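Long-range contact in MNMC2 (Aquifex aeolicus, PDB 3VYW), which methylates the 5-aminomethyl group of modified wobble uridines in tRNA, using S-adenosylmethionine, without the oxidase domain usually fused to MnmC2: residues K91-G104 and N184-S196. Sequence-based numbering, arbitrary orientation.
Sequences KAKERKVIRILDVG and NFKADAVFHDAFS. With SAM (S-adenosylmethionine), chain E.
Ile100 lays CG2 over one face of the Phe191 ring, 4.0 Å from its centroid; Asp102 OD1 sits at the ring edge, in plane, while its OD2 is hydrogen-bonded to Ser131 OG. On the opposite sheet face, Val103 CG1, anti to its backbone N (chi1 170°), rests over the centre of the His192 imidazole, whose NE2 hydrogen-bonds Leu203 O. Phe185, before the corner at Asp188, takes Ile100 O and Leu101 CG at its edge. Between the Phe191 and His192 layers, strands 97-103 and 189-192 run parallel, Leu101 N to Ala189 O (2.9 Å) being one rung. Asp188 divides its carboxylate: OD2 accepts a nearly straight hydrogen bond from Arg99 N through its anti lone pair (3.1 Å, 170°), and OD1 meets Arg95 NH1 in a salt bridge whose hydrogen bond is weak. With an alanine here, Arg99 N would probably lose its acceptor and Arg95 its countercharge. Gly104 O and Asp193 OD2 accept hydrogen bonds from the amino N of S-adenosylmethionine (2.8 and 3.0 Å), placing this end in the cofactor site, as in Rossmann-like methyltransferases. The pair lies between strands 126-133 and 220-224, helix 206-213 packing on Leu101 and Val190, helix 109-121 on Asp102 and Phe191.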
ATOM      1  N   LYS A  91      11.364 -16.055  10.319  1.00 47.20           N
ATOM      2  CA  LYS A  91      11.486 -17.093   9.338  1.00 54.70           C
ATOM      3  C   LYS A  91      12.888 -17.235   8.848  1.00 60.73           C
ATOM      4  O   LYS A  91      13.269 -18.265   8.354  1.00 66.74           O
ATOM      5  CB  LYS A  91      10.554 -16.841   8.182  1.00 54.37           C
ATOM      6  CG  LYS A  91       9.114 -16.974   8.568  1.00 49.74           C
ATOM      7  CD  LYS A  91       8.260 -16.915   7.341  1.00 50.38           C
ATOM      8  CE  LYS A  91       6.810 -16.747   7.705  1.00 52.87           C
ATOM      9  NZ  LYS A  91       5.953 -17.029   6.540  1.00 54.41           N
ATOM     10  N   ALA A  92      13.635 -16.164   8.959  1.00 63.63           N
ATOM     11  CA  ALA A  92      14.943 -16.068   8.385  1.00 62.25           C
ATOM     12  C   ALA A  92      15.938 -17.013   8.976  1.00 69.54           C
ATOM     13  O   ALA A  92      16.784 -17.526   8.275  1.00 73.20           O
ATOM     14  CB  ALA A  92      15.447 -14.653   8.462  1.00 64.05           C
ATOM     15  N   LYS A  93      15.873 -17.223  10.274  1.00 76.49           N
ATOM     16  CA  LYS A  93      16.893 -18.036  10.903  1.00 86.18           C
ATOM     17  C   LYS A  93      16.888 -19.449  10.370  1.00 81.81           C
ATOM     18  O   LYS A  93      17.929 -20.021  10.128  1.00 83.49           O
ATOM     19  CB  LYS A  93      16.707 -18.069  12.404  1.00 89.78           C
ATOM     20  CG  LYS A  93      15.673 -17.103  12.932  1.00 91.94           C
ATOM     21  CD  LYS A  93      15.668 -17.167  14.448  1.00 87.68           C
ATOM     22  CE  LYS A  93      14.657 -16.212  15.041  1.00 95.34           C
ATOM     23  NZ  LYS A  93      14.743 -14.826  14.492  1.00102.08           N
ATOM     24  N   GLU A  94      15.707 -20.017  10.236  1.00 76.85           N
ATOM     25  CA  GLU A  94      15.537 -21.290   9.584  1.00 75.31           C
ATOM     26  C   GLU A  94      15.803 -21.305   8.097  1.00 69.27           C
ATOM     27  O   GLU A  94      16.323 -22.245   7.565  1.00 79.77           O
ATOM     28  CB  GLU A  94      14.132 -21.790   9.821  1.00 84.26           C
ATOM     29  CG  GLU A  94      14.009 -22.856  10.892  1.00101.41           C
ATOM     30  CD  GLU A  94      12.936 -22.516  11.912  1.00113.89           C
ATOM     31  OE1 GLU A  94      12.146 -23.423  12.285  1.00 99.02           O
ATOM     32  OE2 GLU A  94      12.892 -21.323  12.322  1.00120.10           O
ATOM     33  N   ARG A  95      15.335 -20.300   7.407  1.00 68.53           N
ATOM     34  CA  ARG A  95      15.250 -20.349   5.964  1.00 67.22           C
ATOM     35  C   ARG A  95      16.488 -20.021   5.194  1.00 60.30           C
ATOM     36  O   ARG A  95      17.402 -19.468   5.711  1.00 54.73           O
ATOM     37  CB  ARG A  95      14.137 -19.449   5.495  1.00 68.30           C
ATOM     38  CG  ARG A  95      12.859 -19.700   6.223  1.00 65.61           C
ATOM     39  CD  ARG A  95      11.879 -20.208   5.220  1.00 71.00           C
ATOM     40  NE  ARG A  95      10.560 -20.323   5.788  1.00 79.89           N
ATOM     41  CZ  ARG A  95       9.465 -19.991   5.138  1.00 80.99           C
ATOM     42  NH1 ARG A  95       9.562 -19.517   3.912  1.00 77.81           N
ATOM     43  NH2 ARG A  95       8.286 -20.146   5.707  1.00 81.39           N
ATOM     44  N   LYS A  96      16.473 -20.351   3.922  1.00 62.16           N
ATOM     45  CA  LYS A  96      17.533 -19.978   3.022  1.00 64.22           C
ATOM     46  C   LYS A  96      17.098 -19.022   1.938  1.00 64.69           C
ATOM     47  O   LYS A  96      17.899 -18.567   1.154  1.00 62.49           O
ATOM     48  CB  LYS A  96      18.136 -21.224   2.415  1.00 62.66           C
ATOM     49  CG  LYS A  96      18.897 -22.034   3.430  1.00 71.09           C
ATOM     50  CD  LYS A  96      19.891 -22.962   2.767  1.00 83.48           C
ATOM     51  CE  LYS A  96      20.914 -23.481   3.759  1.00 79.84           C
ATOM     52  NZ  LYS A  96      22.264 -23.545   3.145  1.00 86.96           N
ATOM     53  N   VAL A  97      15.812 -18.754   1.859  1.00 64.41           N
ATOM     54  CA  VAL A  97      15.336 -17.741   0.960  1.00 59.14           C
ATOM     55  C   VAL A  97      14.126 -17.072   1.514  1.00 57.26           C
ATOM     56  O   VAL A  97      13.286 -17.712   2.067  1.00 62.02           O
ATOM     57  CB  VAL A  97      15.016 -18.350  -0.384  1.00 61.13           C
ATOM     58  CG1 VAL A  97      14.647 -17.274  -1.379  1.00 61.18           C
ATOM     59  CG2 VAL A  97      16.233 -19.092  -0.860  1.00 65.25           C
ATOM     60  N   ILE A  98      14.052 -15.769   1.369  1.00 51.73           N
ATOM     61  CA  ILE A  98      12.882 -15.039   1.740  1.00 45.51           C
ATOM     62  C   ILE A  98      12.428 -14.257   0.543  1.00 49.00           C
ATOM     63  O   ILE A  98      13.211 -13.619  -0.082  1.00 51.17           O
ATOM     64  CB  ILE A  98      13.187 -14.095   2.890  1.00 47.53           C
ATOM     65  CG1 ILE A  98      13.200 -14.849   4.193  1.00 45.37           C
ATOM     66  CG2 ILE A  98      12.134 -13.033   3.010  1.00 42.53           C
ATOM     67  CD1 ILE A  98      11.826 -15.226   4.648  1.00 45.89           C
ATOM     68  N   ARG A  99      11.150 -14.312   0.232  1.00 46.52           N
ATOM     69  CA  ARG A  99      10.597 -13.548  -0.853  1.00 47.55           C
ATOM     70  C   ARG A  99       9.660 -12.433  -0.419  1.00 45.29           C
ATOM     71  O   ARG A  99       8.721 -12.650   0.276  1.00 44.33           O
ATOM     72  CB  ARG A  99       9.851 -14.470  -1.783  1.00 49.70           C
ATOM     73  CG  ARG A  99      10.531 -15.788  -1.998  1.00 56.73           C
ATOM     74  CD  ARG A  99      10.133 -16.365  -3.324  1.00 56.53           C
ATOM     75  NE  ARG A  99      11.017 -17.429  -3.749  1.00 64.15           N
ATOM     76  CZ  ARG A  99      11.263 -18.522  -3.052  1.00 61.34           C
ATOM     77  NH1 ARG A  99      10.697 -18.697  -1.885  1.00 62.98           N
ATOM     78  NH2 ARG A  99      12.081 -19.435  -3.524  1.00 61.16           N
ATOM     79  N   ILE A 100       9.934 -11.229  -0.869  1.00 34.95           N
ATOM     80  CA  ILE A 100       9.082 -10.111  -0.579  1.00 32.84           C
ATOM     81  C   ILE A 100       8.460  -9.505  -1.803  1.00 34.66           C
ATOM     82  O   ILE A 100       9.121  -9.196  -2.742  1.00 33.96           O
ATOM     83  CB  ILE A 100       9.857  -9.012   0.107  1.00 32.69           C
ATOM     84  CG1 ILE A 100      10.515  -9.548   1.344  1.00 31.47           C
ATOM     85  CG2 ILE A 100       8.940  -7.867   0.440  1.00 31.39           C
ATOM     86  CD1 ILE A 100      11.356  -8.526   2.031  1.00 32.63           C
ATOM     87  N   LEU A 101       7.163  -9.311  -1.748  1.00 36.39           N
ATOM     88  CA  LEU A 101       6.437  -8.609  -2.766  1.00 38.33           C
ATOM     89  C   LEU A 101       6.257  -7.208  -2.257  1.00 37.49           C
ATOM     90  O   LEU A 101       5.668  -7.000  -1.264  1.00 34.83           O
ATOM     91  CB  LEU A 101       5.087  -9.271  -2.945  1.00 37.00           C
ATOM     92  CG  LEU A 101       4.514  -9.458  -4.318  1.00 38.47           C
ATOM     93  CD1 LEU A 101       3.065  -9.088  -4.407  1.00 37.13           C
ATOM     94  CD2 LEU A 101       5.311  -8.661  -5.285  1.00 40.81           C
ATOM     95  N   ASP A 102       6.812  -6.231  -2.940  1.00 44.12           N
ATOM     96  CA  ASP A 102       6.765  -4.875  -2.449  1.00 42.14           C
ATOM     97  C   ASP A 102       5.880  -4.003  -3.278  1.00 40.90           C
ATOM     98  O   ASP A 102       6.166  -3.758  -4.394  1.00 42.99           O
ATOM     99  CB  ASP A 102       8.162  -4.311  -2.458  1.00 45.27           C
ATOM    100  CG  ASP A 102       8.287  -3.087  -1.656  1.00 54.72           C
ATOM    101  OD1 ASP A 102       7.695  -3.046  -0.597  1.00 63.51           O
ATOM    102  OD2 ASP A 102       8.971  -2.152  -2.061  1.00 51.67           O
ATOM    103  N   VAL A 103       4.815  -3.494  -2.701  1.00 35.63           N
ATOM    104  CA  VAL A 103       3.892  -2.662  -3.429  1.00 33.60           C
ATOM    105  C   VAL A 103       4.214  -1.198  -3.220  1.00 37.81           C
ATOM    106  O   VAL A 103       3.884  -0.642  -2.234  1.00 43.51           O
ATOM    107  CB  VAL A 103       2.476  -2.925  -2.933  1.00 30.35           C
ATOM    108  CG1 VAL A 103       1.527  -1.931  -3.486  1.00 34.12           C
ATOM    109  CG2 VAL A 103       2.014  -4.299  -3.269  1.00 26.86           C
ATOM    110  N   GLY A 104       4.886  -0.595  -4.179  1.00 39.38           N
ATOM    111  CA  GLY A 104       5.343   0.772  -4.104  1.00 37.11           C
ATOM    112  C   GLY A 104       6.761   0.912  -3.637  1.00 37.33           C
ATOM    113  O   GLY A 104       7.014   0.946  -2.485  1.00 40.69           O
ATOM    114  N   ASN A 184       5.095 -17.727 -10.744  1.00 64.52           N
ATOM    115  CA  ASN A 184       6.015 -18.586 -10.058  1.00 65.68           C
ATOM    116  C   ASN A 184       6.675 -17.930  -8.872  1.00 62.49           C
ATOM    117  O   ASN A 184       7.767 -18.279  -8.485  1.00 66.28           O
ATOM    118  CB  ASN A 184       7.054 -19.098 -11.041  1.00 72.42           C
ATOM    119  CG  ASN A 184       6.433 -19.688 -12.290  1.00 78.85           C
ATOM    120  OD1 ASN A 184       5.697 -20.658 -12.228  1.00 81.85           O
ATOM    121  ND2 ASN A 184       6.733 -19.102 -13.428  1.00 78.44           N
ATOM    122  N   PHE A 185       5.994 -16.975  -8.284  1.00 57.19           N
ATOM    123  CA  PHE A 185       6.482 -16.319  -7.098  1.00 56.29           C
ATOM    124  C   PHE A 185       5.418 -16.409  -6.019  1.00 55.49           C
ATOM    125  O   PHE A 185       4.337 -15.913  -6.197  1.00 56.44           O
ATOM    126  CB  PHE A 185       6.727 -14.863  -7.479  1.00 56.75           C
ATOM    127  CG  PHE A 185       7.519 -14.072  -6.487  1.00 53.57           C
ATOM    128  CD1 PHE A 185       8.860 -14.216  -6.400  1.00 52.71           C
ATOM    129  CD2 PHE A 185       6.913 -13.144  -5.709  1.00 50.02           C
ATOM    130  CE1 PHE A 185       9.587 -13.483  -5.522  1.00 56.41           C
ATOM    131  CE2 PHE A 185       7.628 -12.404  -4.822  1.00 51.10           C
ATOM    132  CZ  PHE A 185       8.970 -12.573  -4.725  1.00 58.22           C
ATOM    133  N   LYS A 186       5.706 -17.040  -4.901  1.00 53.65           N
ATOM    134  CA  LYS A 186       4.821 -16.931  -3.759  1.00 52.71           C
ATOM    135  C   LYS A 186       5.546 -16.242  -2.615  1.00 52.24           C
ATOM    136  O   LYS A 186       6.414 -16.811  -1.998  1.00 42.43           O
ATOM    137  CB  LYS A 186       4.353 -18.299  -3.300  1.00 52.35           C
ATOM    138  CG  LYS A 186       3.621 -19.113  -4.335  1.00 55.13           C
ATOM    139  CD  LYS A 186       2.318 -18.462  -4.722  1.00 62.62           C
ATOM    140  CE  LYS A 186       1.259 -19.498  -5.029  1.00 67.25           C
ATOM    141  NZ  LYS A 186       0.286 -19.059  -6.070  1.00 71.49           N
ATOM    142  N   ALA A 187       5.175 -15.006  -2.349  1.00 50.38           N
ATOM    143  CA  ALA A 187       5.859 -14.198  -1.367  1.00 51.56           C
ATOM    144  C   ALA A 187       5.673 -14.610   0.063  1.00 45.87           C
ATOM    145  O   ALA A 187       4.623 -15.001   0.454  1.00 46.13           O
ATOM    146  CB  ALA A 187       5.478 -12.752  -1.541  1.00 53.04           C
ATOM    147  N   ASP A 188       6.740 -14.564   0.825  1.00 44.22           N
ATOM    148  CA  ASP A 188       6.681 -14.623   2.266  1.00 45.69           C
ATOM    149  C   ASP A 188       6.060 -13.419   2.929  1.00 43.32           C
ATOM    150  O   ASP A 188       5.419 -13.543   3.923  1.00 43.19           O
ATOM    151  CB  ASP A 188       8.040 -14.928   2.840  1.00 44.87           C
ATOM    152  CG  ASP A 188       8.470 -16.282   2.510  1.00 53.76           C
ATOM    153  OD1 ASP A 188       7.823 -17.214   2.964  1.00 56.21           O
ATOM    154  OD2 ASP A 188       9.438 -16.441   1.777  1.00 57.40           O
ATOM    155  N   ALA A 189       6.336 -12.247   2.395  1.00 40.16           N
ATOM    156  CA  ALA A 189       5.799 -11.017   2.877  1.00 41.23           C
ATOM    157  C   ALA A 189       5.349 -10.199   1.721  1.00 43.55           C
ATOM    158  O   ALA A 189       6.016 -10.141   0.742  1.00 49.15           O
ATOM    159  CB  ALA A 189       6.855 -10.266   3.623  1.00 36.32           C
ATOM    160  N   VAL A 190       4.215  -9.542   1.851  1.00 38.71           N
ATOM    161  CA  VAL A 190       3.838  -8.506   0.935  1.00 36.18           C
ATOM    162  C   VAL A 190       3.846  -7.232   1.708  1.00 33.30           C
ATOM    163  O   VAL A 190       3.177  -7.127   2.667  1.00 29.14           O
ATOM    164  CB  VAL A 190       2.425  -8.686   0.446  1.00 36.78           C
ATOM    165  CG1 VAL A 190       2.037  -7.561  -0.485  1.00 33.56           C
ATOM    166  CG2 VAL A 190       2.254 -10.032  -0.186  1.00 35.34           C
ATOM    167  N   PHE A 191       4.630  -6.269   1.290  1.00 31.64           N
ATOM    168  CA  PHE A 191       4.638  -5.001   1.954  1.00 32.71           C
ATOM    169  C   PHE A 191       3.772  -4.114   1.132  1.00 33.20           C
ATOM    170  O   PHE A 191       4.166  -3.689   0.110  1.00 32.72           O
ATOM    171  CB  PHE A 191       6.027  -4.410   1.934  1.00 31.28           C
ATOM    172  CG  PHE A 191       6.990  -5.069   2.844  1.00 33.77           C
ATOM    173  CD1 PHE A 191       8.330  -4.906   2.641  1.00 33.81           C
ATOM    174  CD2 PHE A 191       6.574  -5.837   3.883  1.00 33.30           C
ATOM    175  CE1 PHE A 191       9.229  -5.502   3.457  1.00 34.96           C
ATOM    176  CE2 PHE A 191       7.468  -6.424   4.709  1.00 32.88           C
ATOM    177  CZ  PHE A 191       8.795  -6.262   4.495  1.00 32.66           C
ATOM    178  N   HIS A 192       2.579  -3.838   1.580  1.00 29.56           N
ATOM    179  CA  HIS A 192       1.683  -3.121   0.765  1.00 30.39           C
ATOM    180  C   HIS A 192       1.649  -1.706   1.146  1.00 30.69           C
ATOM    181  O   HIS A 192       0.911  -1.320   1.999  1.00 31.66           O
ATOM    182  CB  HIS A 192       0.332  -3.736   0.951  1.00 31.75           C
ATOM    183  CG  HIS A 192      -0.622  -3.422  -0.134  1.00 33.78           C
ATOM    184  ND1 HIS A 192      -1.091  -4.324  -0.928  1.00 33.53           N
ATOM    185  CD2 HIS A 192      -1.173  -2.251  -0.522  1.00 35.90           C
ATOM    186  CE1 HIS A 192      -1.896  -3.776  -1.793  1.00 32.07           C
ATOM    187  NE2 HIS A 192      -2.009  -2.511  -1.595  1.00 34.09           N
ATOM    188  N   ASP A 193       2.425  -0.899   0.469  1.00 33.98           N
ATOM    189  CA  ASP A 193       2.653   0.445   0.907  1.00 35.02           C
ATOM    190  C   ASP A 193       2.385   1.450  -0.161  1.00 36.42           C
ATOM    191  O   ASP A 193       3.272   2.033  -0.694  1.00 43.34           O
ATOM    192  CB  ASP A 193       4.082   0.581   1.347  1.00 38.13           C
ATOM    193  CG  ASP A 193       4.296   1.740   2.218  1.00 40.33           C
ATOM    194  OD1 ASP A 193       3.331   2.295   2.694  1.00 40.55           O
ATOM    195  OD2 ASP A 193       5.429   2.113   2.427  1.00 40.42           O
ATOM    196  N   ALA A 194       1.124   1.621  -0.470  1.00 31.55           N
ATOM    197  CA  ALA A 194       0.669   2.637  -1.351  1.00 30.32           C
ATOM    198  C   ALA A 194       0.285   3.844  -0.545  1.00 32.02           C
ATOM    199  O   ALA A 194       0.314   3.821   0.646  1.00 32.95           O
ATOM    200  CB  ALA A 194      -0.488   2.138  -2.156  1.00 30.18           C
ATOM    201  N   PHE A 195      -0.063   4.907  -1.219  1.00 29.81           N
ATOM    202  CA  PHE A 195      -0.598   6.073  -0.581  1.00 30.96           C
ATOM    203  C   PHE A 195      -1.994   5.686  -0.204  1.00 28.20           C
ATOM    204  O   PHE A 195      -2.478   4.697  -0.621  1.00 30.04           O
ATOM    205  CB  PHE A 195      -0.566   7.294  -1.489  1.00 29.59           C
ATOM    206  CG  PHE A 195       0.787   7.852  -1.692  1.00 29.02           C
ATOM    207  CD1 PHE A 195       1.428   7.682  -2.867  1.00 30.32           C
ATOM    208  CD2 PHE A 195       1.411   8.517  -0.704  1.00 28.12           C
ATOM    209  CE1 PHE A 195       2.673   8.163  -3.054  1.00 27.53           C
ATOM    210  CE2 PHE A 195       2.661   9.003  -0.876  1.00 29.00           C
ATOM    211  CZ  PHE A 195       3.295   8.828  -2.057  1.00 27.27           C
ATOM    212  N   SER A 196      -2.642   6.486   0.591  1.00 29.36           N
ATOM    213  CA  SER A 196      -3.814   6.090   1.309  1.00 30.27           C
ATOM    214  C   SER A 196      -4.940   5.770   0.355  1.00 31.67           C
ATOM    215  O   SER A 196      -4.942   6.223  -0.740  1.00 34.75           O
ATOM    216  CB  SER A 196      -4.147   7.161   2.320  1.00 26.73           C
ATOM    217  OG  SER A 196      -5.459   7.557   2.220  1.00 39.77           O
TER
HETATM  218  N   SAM E 501       7.294   2.067   0.112  1.00 36.95           N
HETATM  219  CA  SAM E 501       7.936   3.321  -0.022  1.00 41.32           C
HETATM  220  C   SAM E 501       9.057   3.259   0.941  1.00 42.41           C
HETATM  221  O   SAM E 501       9.943   4.076   0.972  1.00 44.54           O
HETATM  222  OXT SAM E 501       9.100   2.326   1.687  1.00 44.23           O
HETATM  223  CB  SAM E 501       6.845   4.349   0.179  1.00 44.33           C
HETATM  224  CG  SAM E 501       6.058   4.426  -1.134  1.00 49.23           C
HETATM  225  SD  SAM E 501       4.780   5.455  -1.201  1.00 49.66           S
HETATM  226  CE  SAM E 501       3.853   5.217   0.116  1.00 50.49           C
HETATM  227  C5' SAM E 501       3.805   5.123  -2.501  1.00 45.65           C
HETATM  228  C4' SAM E 501       4.503   4.676  -3.792  1.00 45.13           C
HETATM  229  O4' SAM E 501       3.586   3.974  -4.606  1.00 43.04           O
HETATM  230  C3' SAM E 501       4.998   5.810  -4.664  1.00 45.60           C
HETATM  231  O3' SAM E 501       6.267   5.488  -5.189  1.00 40.82           O
HETATM  232  C2' SAM E 501       4.019   5.853  -5.803  1.00 44.34           C
HETATM  233  O2' SAM E 501       4.634   6.334  -6.966  1.00 39.91           O
HETATM  234  C1' SAM E 501       3.650   4.414  -5.947  1.00 39.57           C
HETATM  235  N9  SAM E 501       2.406   4.161  -6.706  1.00 36.84           N
HETATM  236  C8  SAM E 501       1.240   4.746  -6.568  1.00 32.57           C
HETATM  237  N7  SAM E 501       0.341   4.260  -7.401  1.00 30.89           N
HETATM  238  C5  SAM E 501       0.925   3.338  -8.107  1.00 30.61           C
HETATM  239  C6  SAM E 501       0.536   2.425  -9.173  1.00 33.11           C
HETATM  240  N6  SAM E 501      -0.687   2.401  -9.673  1.00 30.44           N
HETATM  241  N1  SAM E 501       1.443   1.615  -9.639  1.00 31.67           N
HETATM  242  C2  SAM E 501       2.655   1.599  -9.171  1.00 29.02           C
HETATM  243  N3  SAM E 501       3.066   2.395  -8.231  1.00 32.65           N
HETATM  244  C4  SAM E 501       2.275   3.279  -7.657  1.00 31.46           C
HETATM  245  O   HOH W   1       6.415 -13.926   6.290  1.00 48.30           O